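DegV family protein (Eubacterium eligens, PDB 3FDJ) is of unknown function but belongs to the DegV family, whose members typically bind fatty acids, so it probably does the same. Local coordinates at residues A[216-230]-A[244-258]. Numbering follows the deposited sequence.
Sequences LDDAGYEGGKLRICH and IKQAYGTTDVCVYKA
Strands 226-230 and 253-257 are the two parallel strands of a beta-alpha-beta unit, with Leu226 beside Val253 and Cys229 beside Tyr256. Backbone bonds alternate between them, from Leu226 N to Asp252 O (3.0 Å) through to Ala258 N and His230 O. Strand 253-257 is the outermost of its sheet within the chain. On one face, Arg227 bends at chi2 (-66°) and lays its guanidinium over Cys254 CB. Its NH1 and NH2 both grip Asp252 OD1, each at 3.0 Å, from the same face of the carboxylate. NH1 also donates to Leu226 O, from above the carbonyl plane. Glu127 forms salt bridges with Arg227 and Lys225. A leucine here would probably leave Asp252 OD1 without its two-nitrogen grip and Glu127 with Lys225 but one salt bridge fewer. Further along this face, Cys229 CB sits over the Tyr256 ring, 4.1 Å from its centroid. Helix 234-248 makes the crossover and packs on the opposite face. There Leu226 and Ile244 meet tip to tip, CD2 to CD1 at 3.5 Å. Where the helix ends, Tyr221 turns its ring edge to the face of Tyr248, a T-shaped pair with planes at 75°. Tyr221 OH accepts from Thr250 OG1 (2.8 Å) and donates to Gly224 O. Tyr248 OH lies only 2.4 Å from Asp217 OD1, so the details of this hydrogen bond are doubtful. A water links Gly223 O to Asp252 N.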
# COMPACT_ATOMS: atom_id res chain seq x y z
N LEU A 216 -15.87 -9.24 -2.58
CA LEU A 216 -16.34 -7.87 -2.65
C LEU A 216 -17.82 -7.78 -2.23
O LEU A 216 -18.17 -6.88 -1.46
CB LEU A 216 -16.14 -7.31 -4.05
CG LEU A 216 -14.66 -7.01 -4.37
CD1 LEU A 216 -14.46 -6.77 -5.87
CD2 LEU A 216 -14.14 -5.84 -3.55
N ASP A 217 -18.65 -8.70 -2.72
CA ASP A 217 -20.06 -8.77 -2.32
C ASP A 217 -20.20 -8.87 -0.79
O ASP A 217 -20.95 -8.11 -0.15
CB ASP A 217 -20.76 -10.00 -2.94
CG ASP A 217 -21.04 -9.85 -4.45
OD1 ASP A 217 -20.86 -8.74 -5.02
OD2 ASP A 217 -21.44 -10.86 -5.08
N ASP A 218 -19.48 -9.82 -0.21
CA ASP A 218 -19.54 -10.02 1.24
C ASP A 218 -18.98 -8.82 2.01
O ASP A 218 -19.44 -8.53 3.11
CB ASP A 218 -18.77 -11.27 1.63
CG ASP A 218 -19.53 -12.55 1.33
OD1 ASP A 218 -20.67 -12.48 0.81
OD2 ASP A 218 -18.98 -13.63 1.63
N ALA A 219 -18.00 -8.14 1.44
CA ALA A 219 -17.39 -6.98 2.08
C ALA A 219 -18.29 -5.73 2.06
O ALA A 219 -17.99 -4.75 2.74
CB ALA A 219 -16.04 -6.65 1.41
N GLY A 220 -19.36 -5.75 1.29
CA GLY A 220 -20.25 -4.59 1.19
C GLY A 220 -19.84 -3.61 0.11
O GLY A 220 -20.24 -2.44 0.14
N TYR A 221 -19.09 -4.09 -0.88
CA TYR A 221 -18.73 -3.25 -2.04
C TYR A 221 -19.98 -2.97 -2.86
O TYR A 221 -20.76 -3.88 -3.17
CB TYR A 221 -17.67 -3.91 -2.91
CG TYR A 221 -17.23 -2.99 -4.02
CD1 TYR A 221 -16.57 -1.80 -3.73
CD2 TYR A 221 -17.47 -3.30 -5.35
CE1 TYR A 221 -16.17 -0.94 -4.73
CE2 TYR A 221 -17.08 -2.44 -6.36
CZ TYR A 221 -16.42 -1.27 -6.05
OH TYR A 221 -16.03 -0.40 -7.03
N GLU A 222 -20.18 -1.69 -3.18
CA GLU A 222 -21.34 -1.24 -3.95
C GLU A 222 -20.98 -0.26 -5.07
O GLU A 222 -21.74 0.68 -5.38
CB GLU A 222 -22.36 -0.61 -2.98
CG GLU A 222 -23.05 -1.64 -2.11
CD GLU A 222 -24.19 -1.08 -1.27
OE1 GLU A 222 -24.31 0.17 -1.18
OE2 GLU A 222 -24.93 -1.91 -0.68
N GLY A 223 -19.82 -0.44 -5.68
CA GLY A 223 -19.45 0.37 -6.84
C GLY A 223 -18.68 1.65 -6.58
O GLY A 223 -18.56 2.47 -7.46
N GLY A 224 -18.17 1.83 -5.36
CA GLY A 224 -17.38 3.01 -5.02
C GLY A 224 -15.94 2.95 -5.51
O GLY A 224 -15.56 2.10 -6.32
N LYS A 225 -15.12 3.86 -5.00
CA LYS A 225 -13.77 4.01 -5.47
C LYS A 225 -12.99 2.68 -5.37
O LYS A 225 -13.10 1.96 -4.39
CB LYS A 225 -13.10 5.11 -4.65
CG LYS A 225 -11.69 5.40 -5.07
CD LYS A 225 -11.06 6.48 -4.20
CE LYS A 225 -11.71 7.80 -4.39
NZ LYS A 225 -10.84 8.90 -3.90
N LEU A 226 -12.23 2.39 -6.42
CA LEU A 226 -11.48 1.15 -6.58
C LEU A 226 -10.09 1.49 -7.10
O LEU A 226 -9.94 2.23 -8.08
CB LEU A 226 -12.16 0.25 -7.63
CG LEU A 226 -11.40 -0.99 -8.13
CD1 LEU A 226 -11.26 -1.96 -7.00
CD2 LEU A 226 -12.13 -1.60 -9.35
N ARG A 227 -9.06 0.96 -6.44
CA ARG A 227 -7.67 1.22 -6.83
C ARG A 227 -6.96 -0.12 -6.89
O ARG A 227 -7.05 -0.92 -5.97
CB ARG A 227 -6.99 2.16 -5.80
CG ARG A 227 -7.59 3.57 -5.76
CD ARG A 227 -7.38 4.32 -7.05
NE ARG A 227 -7.96 5.67 -7.04
CZ ARG A 227 -9.15 6.01 -7.53
NH1 ARG A 227 -9.94 5.15 -8.14
NH2 ARG A 227 -9.51 7.29 -7.45
N ILE A 228 -6.30 -0.39 -8.01
CA ILE A 228 -5.62 -1.66 -8.22
C ILE A 228 -4.18 -1.39 -8.66
O ILE A 228 -3.96 -0.70 -9.68
CB ILE A 228 -6.30 -2.50 -9.33
CG1 ILE A 228 -7.81 -2.64 -9.11
CG2 ILE A 228 -5.60 -3.87 -9.48
CD1 ILE A 228 -8.61 -3.32 -10.28
N CYS A 229 -3.20 -1.91 -7.91
CA CYS A 229 -1.82 -1.89 -8.35
C CYS A 229 -1.37 -3.31 -8.70
O CYS A 229 -1.96 -4.31 -8.25
CB CYS A 229 -0.87 -1.21 -7.35
SG CYS A 229 -0.46 -2.22 -6.03
N HIS A 230 -0.38 -3.39 -9.59
CA HIS A 230 0.13 -4.63 -10.09
C HIS A 230 1.63 -4.58 -10.22
O HIS A 230 2.23 -3.51 -10.40
CB HIS A 230 -0.51 -4.98 -11.44
CG HIS A 230 -0.12 -4.05 -12.53
ND1 HIS A 230 1.03 -4.21 -13.28
CD2 HIS A 230 -0.69 -2.90 -12.96
CE1 HIS A 230 1.13 -3.22 -14.14
NE2 HIS A 230 0.10 -2.40 -13.97
N ILE A 244 -15.19 -5.63 -12.32
CA ILE A 244 -15.81 -4.82 -11.29
C ILE A 244 -16.72 -3.75 -11.90
O ILE A 244 -17.83 -3.53 -11.42
CB ILE A 244 -14.76 -4.22 -10.35
CG1 ILE A 244 -14.15 -5.36 -9.50
CG2 ILE A 244 -15.37 -3.18 -9.45
CD1 ILE A 244 -12.91 -4.99 -8.74
N LYS A 245 -16.30 -3.14 -13.00
CA LYS A 245 -17.14 -2.17 -13.72
C LYS A 245 -18.44 -2.80 -14.16
O LYS A 245 -19.50 -2.21 -13.99
CB LYS A 245 -16.42 -1.59 -14.94
CG LYS A 245 -15.34 -0.61 -14.57
CD LYS A 245 -14.81 0.12 -15.78
CE LYS A 245 -13.46 -0.39 -16.20
NZ LYS A 245 -12.90 0.50 -17.29
N GLN A 246 -18.34 -4.00 -14.71
CA GLN A 246 -19.51 -4.70 -15.21
C GLN A 246 -20.46 -5.13 -14.11
O GLN A 246 -21.67 -5.00 -14.26
CB GLN A 246 -19.07 -5.92 -16.06
CG GLN A 246 -20.21 -6.77 -16.63
CD GLN A 246 -21.01 -6.08 -17.76
OE1 GLN A 246 -20.72 -4.95 -18.16
NE2 GLN A 246 -22.03 -6.78 -18.25
N ALA A 247 -19.92 -5.66 -13.01
CA ALA A 247 -20.73 -6.25 -11.93
C ALA A 247 -21.31 -5.19 -11.01
O ALA A 247 -22.42 -5.36 -10.49
CB ALA A 247 -19.90 -7.25 -11.14
N TYR A 248 -20.59 -4.10 -10.79
CA TYR A 248 -21.01 -3.10 -9.80
C TYR A 248 -21.27 -1.70 -10.35
O TYR A 248 -21.76 -0.85 -9.62
CB TYR A 248 -19.96 -3.00 -8.70
CG TYR A 248 -19.67 -4.32 -8.00
CD1 TYR A 248 -20.48 -4.76 -6.96
CD2 TYR A 248 -18.61 -5.10 -8.37
CE1 TYR A 248 -20.22 -5.98 -6.32
CE2 TYR A 248 -18.34 -6.31 -7.74
CZ TYR A 248 -19.14 -6.74 -6.72
OH TYR A 248 -18.86 -7.94 -6.09
N GLY A 249 -20.95 -1.45 -11.61
CA GLY A 249 -21.20 -0.14 -12.22
C GLY A 249 -20.20 0.92 -11.81
O GLY A 249 -20.43 2.10 -11.99
N THR A 250 -19.06 0.49 -11.27
CA THR A 250 -18.01 1.40 -10.82
C THR A 250 -17.54 2.31 -11.95
O THR A 250 -17.33 1.85 -13.06
CB THR A 250 -16.82 0.59 -10.35
OG1 THR A 250 -17.28 -0.45 -9.48
CG2 THR A 250 -15.78 1.48 -9.64
N THR A 251 -17.39 3.59 -11.65
CA THR A 251 -16.80 4.55 -12.59
C THR A 251 -15.46 5.11 -12.08
O THR A 251 -14.66 5.59 -12.87
CB THR A 251 -17.73 5.71 -12.89
OG1 THR A 251 -18.11 6.35 -11.68
CG2 THR A 251 -18.99 5.22 -13.64
N ASP A 252 -15.22 5.05 -10.77
CA ASP A 252 -13.99 5.61 -10.21
C ASP A 252 -12.95 4.51 -9.96
O ASP A 252 -12.82 4.01 -8.85
CB ASP A 252 -14.28 6.40 -8.93
CG ASP A 252 -13.09 7.21 -8.46
OD1 ASP A 252 -11.99 7.11 -9.05
OD2 ASP A 252 -13.26 7.97 -7.49
N VAL A 253 -12.21 4.18 -11.01
CA VAL A 253 -11.25 3.09 -11.01
C VAL A 253 -9.93 3.60 -11.52
O VAL A 253 -9.89 4.41 -12.45
CB VAL A 253 -11.69 1.92 -11.91
CG1 VAL A 253 -10.70 0.72 -11.78
CG2 VAL A 253 -13.06 1.47 -11.54
N CYS A 254 -8.85 3.17 -10.90
CA CYS A 254 -7.52 3.44 -11.40
C CYS A 254 -6.68 2.15 -11.27
O CYS A 254 -6.64 1.55 -10.19
CB CYS A 254 -6.87 4.59 -10.65
SG CYS A 254 -5.29 5.09 -11.35
N VAL A 255 -6.03 1.76 -12.36
CA VAL A 255 -5.08 0.65 -12.40
C VAL A 255 -3.70 1.25 -12.63
O VAL A 255 -3.51 2.05 -13.57
CB VAL A 255 -5.39 -0.30 -13.57
CG1 VAL A 255 -4.21 -1.30 -13.82
CG2 VAL A 255 -6.71 -1.03 -13.33
N TYR A 256 -2.72 0.86 -11.82
CA TYR A 256 -1.40 1.46 -11.92
C TYR A 256 -0.32 0.54 -11.39
O TYR A 256 -0.60 -0.48 -10.77
CB TYR A 256 -1.38 2.80 -11.16
CG TYR A 256 -1.77 2.66 -9.71
CD1 TYR A 256 -3.12 2.57 -9.35
CD2 TYR A 256 -0.82 2.63 -8.71
CE1 TYR A 256 -3.49 2.41 -8.04
CE2 TYR A 256 -1.19 2.50 -7.38
CZ TYR A 256 -2.53 2.38 -7.06
OH TYR A 256 -2.93 2.25 -5.78
N LYS A 257 0.93 0.90 -11.66
CA LYS A 257 2.06 0.06 -11.28
C LYS A 257 2.41 0.21 -9.79
O LYS A 257 2.45 1.31 -9.24
CB LYS A 257 3.29 0.41 -12.10
CG LYS A 257 3.15 0.21 -13.59
CD LYS A 257 4.46 0.53 -14.29
CE LYS A 257 4.33 0.31 -15.78
NZ LYS A 257 3.34 1.27 -16.33
N ALA A 258 2.74 -0.92 -9.18
CA ALA A 258 3.32 -0.94 -7.84
C ALA A 258 4.68 -0.26 -7.82
O ALA A 258 5.39 -0.22 -8.83
CB ALA A 258 3.41 -2.37 -7.34
O HOH W 1 -17.22 4.54 -8.77